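Local coordinates for general odorant-binding protein 28a (Drosophila melanogaster, PDB 6QQ4) that probably binds small volatile odorants or pheromones and carries them, as other secreted odorant-binding proteins do, at residues 54-57 with 58-62. Numbering follows the deposited sequence.
Sequences ILDA and NGKLD
Asp56 bends its carboxylate back over the turn that follows it and meets the backbone of Asn58 and Lys60. Its CB passes 3.9 Å from Lys60 O, and CG, set between the backbone N and the carbonyl carbon (chi1 64°), sits 3.2 Å from that same oxygen, which already accepts from Asp56 N. At the tip OD1 takes two N-H groups from opposite faces of the carboxylate plane: Asn58 N at 2.9 Å, on the anti side and rather bent, and Lys60 N at 3.1 Å, nearly straight but well above the plane. OD2 receives a water at 2.7 Å that also donates to Leu61 O; these bonds together help fix the carboxylate's rotation. Asp62 OD2 lies 4.3 Å from Asp56 OD2, a like charge that may raise the affinity of either acid for a proton. Backbone bonds close the loop: Gly59 N to Asp56 O, Asp56 N to Lys60 O and Asp62 N to Ile54 O. Leu55 CD1 lies against the Gly59-Lys60 peptide, 3.3 Å from Gly59 C, while apolar Ile54 CG1 runs alongside Leu61 CD1 at 3.6 Å. Leu55 also packs on Tyr107 in helix 100-117; the Tyr107 hydroxyl is hydrogen-bonded to Leu61 N. This short hairpin-like loop, a type I turn with a G1 bulge at positive-phi Gly59 and an Asx turn over its start, links helices 39-52 and 66-74 of the all-helical PBP/GOBP fold.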
loop_
_atom_site.group_PDB
_atom_site.type_symbol
_atom_site.label_atom_id
_atom_site.label_comp_id
_atom_site.label_asym_id
_atom_site.label_seq_id
_atom_site.Cartn_x
_atom_site.Cartn_y
_atom_site.Cartn_z
ATOM N N ILE A 54 -0.311 2.036 7.884
ATOM C CA ILE A 54 -1.622 2.158 7.252
ATOM C C ILE A 54 -2.407 0.855 7.473
ATOM O O ILE A 54 -3.638 0.855 7.525
ATOM C CB ILE A 54 -1.500 2.517 5.736
ATOM C CG1 ILE A 54 -2.883 2.689 5.082
ATOM C CG2 ILE A 54 -0.610 1.509 4.981
ATOM C CD1 ILE A 54 -3.737 3.849 5.655
ATOM N N LEU A 55 -1.682 -0.241 7.661
ATOM C CA LEU A 55 -2.291 -1.500 8.086
ATOM C C LEU A 55 -1.869 -1.804 9.520
ATOM O O LEU A 55 -0.679 -1.815 9.825
ATOM C CB LEU A 55 -1.881 -2.648 7.157
ATOM C CG LEU A 55 -2.566 -3.990 7.407
ATOM C CD1 LEU A 55 -4.029 -3.838 7.168
ATOM C CD2 LEU A 55 -1.961 -5.089 6.487
ATOM N N ASP A 56 -2.834 -2.060 10.398
ATOM C CA ASP A 56 -2.493 -2.275 11.803
ATOM C C ASP A 56 -2.350 -3.758 12.132
ATOM O O ASP A 56 -2.635 -4.623 11.300
ATOM C CB ASP A 56 -3.523 -1.615 12.736
ATOM C CG ASP A 56 -4.921 -2.213 12.619
ATOM O OD1 ASP A 56 -5.066 -3.444 12.440
ATOM O OD2 ASP A 56 -5.895 -1.438 12.738
ATOM N N ALA A 57 -1.918 -4.022 13.362
ATOM C CA ALA A 57 -1.608 -5.352 13.869
ATOM C C ALA A 57 -2.785 -6.325 13.842
ATOM O O ALA A 57 -2.595 -7.532 14.001
ATOM C CB ALA A 57 -1.059 -5.236 15.305
ATOM N N ASN A 58 -3.997 -5.812 13.651
ATOM C CA ASN A 58 -5.145 -6.687 13.435
ATOM C C ASN A 58 -5.575 -6.718 11.970
ATOM O O ASN A 58 -6.665 -7.180 11.636
ATOM C CB ASN A 58 -6.313 -6.267 14.322
ATOM C CG ASN A 58 -6.256 -6.925 15.692
ATOM O OD1 ASN A 58 -5.562 -6.448 16.587
ATOM N ND2 ASN A 58 -6.970 -8.041 15.852
ATOM N N GLY A 59 -4.701 -6.242 11.095
ATOM C CA GLY A 59 -4.941 -6.352 9.663
ATOM C C GLY A 59 -6.095 -5.522 9.143
ATOM O O GLY A 59 -6.778 -5.910 8.190
ATOM N N LYS A 60 -6.310 -4.365 9.756
ATOM C CA LYS A 60 -7.341 -3.441 9.295
ATOM C C LYS A 60 -6.677 -2.113 8.964
ATOM O O LYS A 60 -5.627 -1.796 9.504
ATOM C CB LYS A 60 -8.430 -3.256 10.351
ATOM C CG LYS A 60 -9.033 -4.562 10.872
ATOM C CD LYS A 60 -9.847 -5.293 9.820
ATOM C CE LYS A 60 -10.487 -6.552 10.400
ATOM N NZ LYS A 60 -10.528 -7.686 9.404
ATOM N N LEU A 61 -7.272 -1.344 8.057
ATOM C CA LEU A 61 -6.670 -0.076 7.661
ATOM C C LEU A 61 -6.738 0.915 8.828
ATOM O O LEU A 61 -7.765 1.016 9.505
ATOM C CB LEU A 61 -7.376 0.505 6.428
ATOM C CG LEU A 61 -6.498 1.287 5.452
ATOM C CD1 LEU A 61 -5.628 0.327 4.643
ATOM C CD2 LEU A 61 -7.346 2.160 4.545
ATOM N N ASP A 62 -5.638 1.621 9.059
ATOM C CA ASP A 62 -5.544 2.618 10.119
ATOM C C ASP A 62 -5.257 3.991 9.515
ATOM O O ASP A 62 -4.124 4.280 9.136
ATOM C CB ASP A 62 -4.449 2.236 11.111
ATOM C CG ASP A 62 -4.524 3.024 12.412
ATOM O OD1 ASP A 62 -4.873 4.224 12.379
ATOM O OD2 ASP A 62 -4.222 2.431 13.473
HETATM O O HOH W 1 -7.659 0.582 12.180
#